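Fatty acid CoA ligase (Marinactinospora thermotolerans, PDB 6SQ8) is a member of the ANL superfamily of AMP-binding enzymes, and binds AMP and 1-ethanoyl-9H-pyrido[3,4-b]indole-3-carboxylic acid in neighbouring sites of one chain. Local coordinates at residues I198-L202 and S203-G207; E233-R237 and E238-H242. All blocks are in the same frame, centred on the assembly; numbering follows the deposited sequence.

Contact 1: residues I198-L202 and S203-G207; sequences IPIPL and SDLGG. With EQ2 (1-ethanoyl-9~{H}-pyrido[3,4-b]indole-3-carboxylic acid), chain F.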
ATOM      1  N   ILE A 198     -10.164   8.649  -0.115  1.00 22.14           N
ATOM      2  CA  ILE A 198      -8.872   8.189  -0.529  1.00 24.00           C
ATOM      3  C   ILE A 198      -7.880   9.337  -0.453  1.00 24.53           C
ATOM      4  O   ILE A 198      -7.779  10.134  -1.376  1.00 27.07           O
ATOM      5  CB  ILE A 198      -8.925   7.583  -1.940  1.00 24.51           C
ATOM      6  CG1 ILE A 198     -10.048   6.547  -2.028  1.00 24.66           C
ATOM      7  CG2 ILE A 198      -7.574   6.995  -2.303  1.00 23.37           C
ATOM      8  CD1 ILE A 198     -10.019   5.699  -3.259  1.00 24.90           C
ATOM      9  N   PRO A 199      -7.114   9.419   0.649  1.00 24.70           N
ATOM     10  CA  PRO A 199      -6.018  10.372   0.776  1.00 25.28           C
ATOM     11  C   PRO A 199      -4.631   9.797   0.458  1.00 25.45           C
ATOM     12  O   PRO A 199      -3.649  10.506   0.586  1.00 29.64           O
ATOM     13  CB  PRO A 199      -6.126  10.684   2.273  1.00 25.97           C
ATOM     14  CG  PRO A 199      -6.447   9.342   2.894  1.00 26.84           C
ATOM     15  CD  PRO A 199      -7.294   8.618   1.868  1.00 26.41           C
ATOM     16  N   ILE A 200      -4.553   8.521   0.084  1.00 24.63           N
ATOM     17  CA  ILE A 200      -3.297   7.951  -0.362  1.00 25.56           C
ATOM     18  C   ILE A 200      -3.167   8.196  -1.860  1.00 26.43           C
ATOM     19  O   ILE A 200      -4.163   8.386  -2.532  1.00 27.31           O
ATOM     20  CB  ILE A 200      -3.180   6.457  -0.004  1.00 26.40           C
ATOM     21  CG1 ILE A 200      -4.226   5.599  -0.717  1.00 27.73           C
ATOM     22  CG2 ILE A 200      -3.225   6.267   1.495  1.00 26.52           C
ATOM     23  CD1 ILE A 200      -4.207   4.141  -0.306  1.00 28.48           C
ATOM     24  N   PRO A 201      -1.947   8.208  -2.433  1.00 28.48           N
ATOM     25  CA  PRO A 201      -1.767   8.586  -3.828  1.00 29.55           C
ATOM     26  C   PRO A 201      -2.506   7.645  -4.787  1.00 33.72           C
ATOM     27  O   PRO A 201      -2.483   6.424  -4.591  1.00 38.45           O
ATOM     28  CB  PRO A 201      -0.249   8.456  -4.046  1.00 29.15           C
ATOM     29  CG  PRO A 201       0.343   8.546  -2.667  1.00 28.28           C
ATOM     30  CD  PRO A 201      -0.673   7.869  -1.782  1.00 29.18           C
ATOM     31  N   LEU A 202      -3.134   8.230  -5.826  1.00 34.03           N
ATOM     32  CA  LEU A 202      -3.840   7.494  -6.872  1.00 32.15           C
ATOM     33  C   LEU A 202      -2.869   6.693  -7.751  1.00 33.18           C
ATOM     34  O   LEU A 202      -3.315   5.859  -8.543  1.00 37.47           O
ATOM     35  CB  LEU A 202      -4.633   8.484  -7.722  1.00 32.80           C
ATOM     36  CG  LEU A 202      -5.937   8.997  -7.106  1.00 33.67           C
ATOM     37  CD1 LEU A 202      -6.651   9.962  -8.074  1.00 31.09           C
ATOM     38  CD2 LEU A 202      -6.857   7.838  -6.707  1.00 32.31           C
ATOM     39  N   SER A 203      -1.563   6.944  -7.629  1.00 31.14           N
ATOM     40  CA  SER A 203      -0.561   6.262  -8.436  1.00 31.35           C
ATOM     41  C   SER A 203      -0.407   4.779  -8.048  1.00 33.80           C
ATOM     42  O   SER A 203       0.072   3.996  -8.870  1.00 35.59           O
ATOM     43  CB  SER A 203       0.755   6.972  -8.337  1.00 30.30           C
ATOM     44  OG  SER A 203       1.196   7.020  -6.990  1.00 27.69           O
ATOM     45  N   ASP A 204      -0.784   4.386  -6.815  1.00 34.58           N
ATOM     46  CA  ASP A 204      -0.624   2.981  -6.346  1.00 32.93           C
ATOM     47  C   ASP A 204      -1.947   2.466  -5.763  1.00 29.47           C
ATOM     48  O   ASP A 204      -2.964   2.552  -6.423  1.00 29.16           O
ATOM     49  CB  ASP A 204       0.587   2.864  -5.424  1.00 37.11           C
ATOM     50  CG  ASP A 204       1.873   3.251  -6.133  1.00 38.39           C
ATOM     51  OD1 ASP A 204       2.386   2.428  -6.907  1.00 36.65           O
ATOM     52  OD2 ASP A 204       2.336   4.390  -5.918  1.00 41.51           O
ATOM     53  N   LEU A 205      -1.930   1.909  -4.552  1.00 28.17           N
ATOM     54  CA  LEU A 205      -3.110   1.250  -4.011  1.00 28.19           C
ATOM     55  C   LEU A 205      -4.331   2.176  -4.076  1.00 27.91           C
ATOM     56  O   LEU A 205      -5.434   1.730  -4.372  1.00 26.22           O
ATOM     57  CB  LEU A 205      -2.862   0.805  -2.573  1.00 28.38           C
ATOM     58  CG  LEU A 205      -4.066   0.193  -1.866  1.00 28.86           C
ATOM     59  CD1 LEU A 205      -4.564  -1.022  -2.629  1.00 28.78           C
ATOM     60  CD2 LEU A 205      -3.710  -0.184  -0.431  1.00 31.32           C
ATOM     61  N   GLY A 206      -4.123   3.467  -3.814  1.00 29.33           N
ATOM     62  CA  GLY A 206      -5.205   4.466  -3.873  1.00 28.84           C
ATOM     63  C   GLY A 206      -6.023   4.374  -5.148  1.00 29.16           C
ATOM     64  O   GLY A 206      -7.245   4.434  -5.119  1.00 30.08           O
ATOM     65  N   GLY A 207      -5.326   4.237  -6.276  1.00 30.59           N
ATOM     66  CA  GLY A 207      -5.941   4.174  -7.582  1.00 31.36           C
ATOM     67  C   GLY A 207      -6.732   2.892  -7.813  1.00 33.46           C
ATOM     68  O   GLY A 207      -7.738   2.930  -8.538  1.00 38.85           O
TER
HETATM   69  C1  EQ2 F 501      -3.797  -4.124   1.243  1.00 40.92           C
HETATM   70  C2  EQ2 F 501      -2.477  -3.473   1.468  1.00 40.14           C
HETATM   71  O1  EQ2 F 501      -2.262  -2.919   2.531  1.00 45.09           O
HETATM   72  C3  EQ2 F 501      -1.450  -3.459   0.367  1.00 37.28           C
HETATM   73  N1  EQ2 F 501      -0.190  -3.182   0.725  1.00 36.34           N
HETATM   74  C4  EQ2 F 501       0.777  -3.127  -0.204  1.00 41.21           C
HETATM   75  C5  EQ2 F 501       2.172  -2.766   0.261  1.00 42.52           C
HETATM   76  O2  EQ2 F 501       2.362  -2.603   1.485  1.00 40.44           O
HETATM   77  O3  EQ2 F 501       3.017  -2.618  -0.639  1.00 45.79           O
HETATM   78  C6  EQ2 F 501       0.529  -3.341  -1.554  1.00 39.41           C
HETATM   79  C7  EQ2 F 501      -0.761  -3.632  -1.956  1.00 36.72           C
HETATM   80  C8  EQ2 F 501      -1.384  -3.922  -3.220  1.00 36.23           C
HETATM   81  C9  EQ2 F 501      -0.937  -4.018  -4.536  1.00 36.16           C
HETATM   82  C10 EQ2 F 501      -1.842  -4.331  -5.527  1.00 34.88           C
HETATM   83  C11 EQ2 F 501      -3.186  -4.547  -5.231  1.00 34.20           C
HETATM   84  C12 EQ2 F 501      -3.660  -4.474  -3.943  1.00 36.41           C
HETATM   85  C13 EQ2 F 501      -2.743  -4.156  -2.944  1.00 38.35           C
HETATM   86  N2  EQ2 F 501      -2.955  -4.009  -1.586  1.00 39.61           N
HETATM   87  C14 EQ2 F 501      -1.774  -3.695  -0.979  1.00 36.90           C
HETATM   88  O   HOH W   1      -1.656   4.686  -2.957  1.00 21.50           O
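Ile200 lies against Gly206 where the chain leaves strand 195-198, passes through a type I beta turn from Pro201 to Asp204 and starts helix 205-215. From CB of Ile200 the longer branch heads for the first turn of that helix, because chi1 of 64° sets CG1 between the backbone N and the carbonyl carbon. CG1 reaches Gly206 CA at 3.5 Å, and CD1 extends beyond it to Gly206 N at 3.6 Å, its tip pointing on toward CG of Leu205. A glycine suits this spot: its bare CA lets Ile200 and the carbonyl of Pro201 approach the helix backbone, and Ile198 adds its CG2 to the same apolar wall. Beyond the segments, Phe244 and Trp249 also pack on Ile200.

The turn itself is closed by a nearly straight but weak bond from Asp204 N to Pro201 O, 3.5 Å long. A water bridges that oxygen and the helix start, donating to Pro201 O and accepting a hydrogen bond from Gly206 N. Asp204 occupies the N-cap position, yet its carboxylate makes no capping bond. Instead OD2 takes the hydroxyl of Ser203 from above the carboxylate plane and forms a salt bridge with Arg81, while Asn59 bonds both Ile200 O and Leu202 N.

Leu205 faces the ligand pocket with an apolar end suited to a flat aromatic system: its CD1 lies above the rim of the EQ2 ring system, 3.5 Å from ring nitrogen N2.

Contact 2: residues E233-R237 and E238-H242; sequences EAIER and ERATH
Ala240 folds back on Ile235 at the end of helix 228-237, with its CB 4.0 Å from CA of Ile235. This is the buried side: a methyl is small enough to sit beside the last helical turn, and the branched Ile235 also packs on Leu197, Leu264 and Leu267. Backbone bonds tie the two parts together here. Glu238 N donates to Ala234 O at 2.9 Å, and Ala240 N donates to Ile235 O at 3.0 Å.

The side toward solvent, where Arg237 and Arg239 are exposed, is a looser set of long charged chains. Arg237, bent at chi3, grips Glu233 OE1 through NE at 2.7 Å, nearly in the guanidinium plane. Its NH1 pairs with Glu238 OE2, whose carboxylate is turned 79° from that plane, so one arginine links two acids that would otherwise probably repel. Arg239 passes its guanidinium over Glu236 O, the oxygen lying against one face toward the rim, and its NH2 makes a salt bridge with Asp263.

Arg239 takes a positive phi of 49°, turning the chain away from the helix. Together with a weak bond from Arg239 N to Glu236 O and the Ala240 N bond to Ile235 O, it forms the Schellman motif, a classic C-terminal helix stop.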
ATOM      1  N   GLU A 233     -13.220  16.300   8.848  1.00 34.57           N
ATOM      2  CA  GLU A 233     -14.190  17.202   8.245  1.00 35.33           C
ATOM      3  C   GLU A 233     -14.835  16.480   7.059  1.00 32.82           C
ATOM      4  O   GLU A 233     -16.059  16.450   6.938  1.00 32.02           O
ATOM      5  CB  GLU A 233     -13.501  18.518   7.854  1.00 39.50           C
ATOM      6  CG  GLU A 233     -14.388  19.739   7.841  1.00 43.76           C
ATOM      7  CD  GLU A 233     -15.247  19.874   6.585  1.00 49.85           C
ATOM      8  OE1 GLU A 233     -14.671  19.759   5.448  1.00 46.22           O
ATOM      9  OE2 GLU A 233     -16.508  20.084   6.740  1.00 49.87           O
ATOM     10  N   ALA A 234     -13.999  15.871   6.213  1.00 32.13           N
ATOM     11  CA  ALA A 234     -14.447  15.191   4.996  1.00 34.68           C
ATOM     12  C   ALA A 234     -15.392  14.047   5.347  1.00 33.36           C
ATOM     13  O   ALA A 234     -16.388  13.862   4.679  1.00 32.91           O
ATOM     14  CB  ALA A 234     -13.272  14.673   4.191  1.00 35.52           C
ATOM     15  N   ILE A 235     -15.059  13.276   6.382  1.00 32.18           N
ATOM     16  CA  ILE A 235     -15.872  12.131   6.742  1.00 31.41           C
ATOM     17  C   ILE A 235     -17.279  12.612   7.100  1.00 32.48           C
ATOM     18  O   ILE A 235     -18.244  12.033   6.659  1.00 35.43           O
ATOM     19  CB  ILE A 235     -15.215  11.308   7.860  1.00 30.79           C
ATOM     20  CG1 ILE A 235     -13.935  10.632   7.354  1.00 31.28           C
ATOM     21  CG2 ILE A 235     -16.188  10.297   8.435  1.00 30.72           C
ATOM     22  CD1 ILE A 235     -13.083  10.013   8.441  1.00 31.42           C
ATOM     23  N   GLU A 236     -17.378  13.693   7.868  1.00 34.84           N
ATOM     24  CA  GLU A 236     -18.661  14.180   8.360  1.00 38.71           C
ATOM     25  C   GLU A 236     -19.445  14.840   7.211  1.00 37.14           C
ATOM     26  O   GLU A 236     -20.621  14.564   7.015  1.00 35.87           O
ATOM     27  CB  GLU A 236     -18.437  15.160   9.517  1.00 45.81           C
ATOM     28  CG  GLU A 236     -19.736  15.513  10.241  1.00 48.50           C
ATOM     29  CD  GLU A 236     -19.644  16.624  11.266  1.00 51.80           C
ATOM     30  OE1 GLU A 236     -19.014  17.628  10.935  1.00 63.11           O
ATOM     31  OE2 GLU A 236     -20.215  16.496  12.359  1.00 48.65           O
ATOM     32  N   ARG A 237     -18.767  15.722   6.469  1.00 37.57           N
ATOM     33  CA  ARG A 237     -19.371  16.538   5.406  1.00 38.35           C
ATOM     34  C   ARG A 237     -19.874  15.652   4.241  1.00 36.72           C
ATOM     35  O   ARG A 237     -20.969  15.857   3.751  1.00 31.58           O
ATOM     36  CB  ARG A 237     -18.362  17.598   4.949  1.00 46.14           C
ATOM     37  CG  ARG A 237     -18.931  18.647   3.998  1.00 51.36           C
ATOM     38  CD  ARG A 237     -17.915  19.647   3.413  1.00 50.33           C
ATOM     39  NE  ARG A 237     -16.505  19.245   3.477  1.00 50.96           N
ATOM     40  CZ  ARG A 237     -15.840  18.596   2.514  1.00 53.04           C
ATOM     41  NH1 ARG A 237     -16.411  18.362   1.344  1.00 50.55           N
ATOM     42  NH2 ARG A 237     -14.606  18.171   2.730  1.00 51.11           N
ATOM     43  N   GLU A 238     -19.079  14.671   3.800  1.00 36.95           N
ATOM     44  CA  GLU A 238     -19.430  13.790   2.664  1.00 36.27           C
ATOM     45  C   GLU A 238     -20.083  12.486   3.168  1.00 32.28           C
ATOM     46  O   GLU A 238     -20.438  11.633   2.376  1.00 29.06           O
ATOM     47  CB  GLU A 238     -18.197  13.423   1.835  1.00 39.82           C
ATOM     48  CG  GLU A 238     -17.324  14.604   1.464  1.00 46.06           C
ATOM     49  CD  GLU A 238     -17.852  15.502   0.367  1.00 50.78           C
ATOM     50  OE1 GLU A 238     -18.987  15.294  -0.119  1.00 50.78           O
ATOM     51  OE2 GLU A 238     -17.062  16.380  -0.076  1.00 56.04           O
ATOM     52  N   ARG A 239     -20.246  12.342   4.484  1.00 32.15           N
ATOM     53  CA  ARG A 239     -20.784  11.150   5.099  1.00 32.49           C
ATOM     54  C   ARG A 239     -20.064   9.912   4.541  1.00 29.63           C
ATOM     55  O   ARG A 239     -20.712   8.952   4.138  1.00 25.94           O
ATOM     56  CB  ARG A 239     -22.292  11.072   4.865  1.00 35.12           C
ATOM     57  CG  ARG A 239     -23.067  12.325   5.224  1.00 38.92           C
ATOM     58  CD  ARG A 239     -23.837  12.163   6.514  1.00 42.24           C
ATOM     59  NE  ARG A 239     -23.163  12.412   7.786  1.00 43.07           N
ATOM     60  CZ  ARG A 239     -23.616  13.248   8.723  1.00 38.68           C
ATOM     61  NH1 ARG A 239     -24.424  14.235   8.377  1.00 34.82           N
ATOM     62  NH2 ARG A 239     -23.260  13.077   9.984  1.00 36.52           N
ATOM     63  N   ALA A 240     -18.722   9.953   4.529  1.00 26.56           N
ATOM     64  CA  ALA A 240     -17.889   8.880   4.015  1.00 25.22           C
ATOM     65  C   ALA A 240     -18.111   7.600   4.830  1.00 24.73           C
ATOM     66  O   ALA A 240     -18.267   7.642   6.035  1.00 26.06           O
ATOM     67  CB  ALA A 240     -16.442   9.296   4.041  1.00 25.00           C
ATOM     68  N   THR A 241     -18.127   6.468   4.128  1.00 24.92           N
ATOM     69  CA  THR A 241     -18.360   5.168   4.719  1.00 26.32           C
ATOM     70  C   THR A 241     -17.037   4.413   4.898  1.00 25.46           C
ATOM     71  O   THR A 241     -16.925   3.542   5.748  1.00 24.90           O
ATOM     72  CB  THR A 241     -19.287   4.314   3.851  1.00 26.50           C
ATOM     73  OG1 THR A 241     -18.650   4.147   2.583  1.00 26.91           O
ATOM     74  CG2 THR A 241     -20.655   4.929   3.678  1.00 25.51           C
ATOM     75  N   HIS A 242     -16.060   4.717   4.043  1.00 23.56           N
ATOM     76  CA  HIS A 242     -14.800   4.039   4.042  1.00 22.11           C
ATOM     77  C   HIS A 242     -13.695   5.071   3.906  1.00 22.72           C
ATOM     78  O   HIS A 242     -13.924   6.146   3.337  1.00 21.73           O
ATOM     79  CB  HIS A 242     -14.729   3.038   2.892  1.00 22.52           C
ATOM     80  CG  HIS A 242     -15.711   1.915   2.987  1.00 22.44           C
ATOM     81  ND1 HIS A 242     -17.080   2.129   2.962  1.00 21.17           N
ATOM     82  CD2 HIS A 242     -15.521   0.583   3.100  1.00 19.92           C
ATOM     83  CE1 HIS A 242     -17.690   0.968   3.056  1.00 21.16           C
ATOM     84  NE2 HIS A 242     -16.752   0.004   3.134  1.00 19.70           N
TER

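The two contacts are joined by a pair of neighbouring parallel strands: contact 1 follows strand 195-198, whereas contact 2 leads into strand 242-245, and backbone hydrogen bonds of His242 with Arg195 and Leu197 hold these strands together. The centres of the contacts are 17 Å apart and their nearest atoms about 6 Å, so they do not touch. The centre of contact 1 is about 8 Å from the centre of the chain, that of contact 2 about 22 Å. Contact 1 supplies Leu205 to the EQ2 pocket, that side chain being about 8 Å from the bound AMP. Contact 2 is peripheral, but the strand it introduces carries Phe244, another pocket residue, which also touches Leu205.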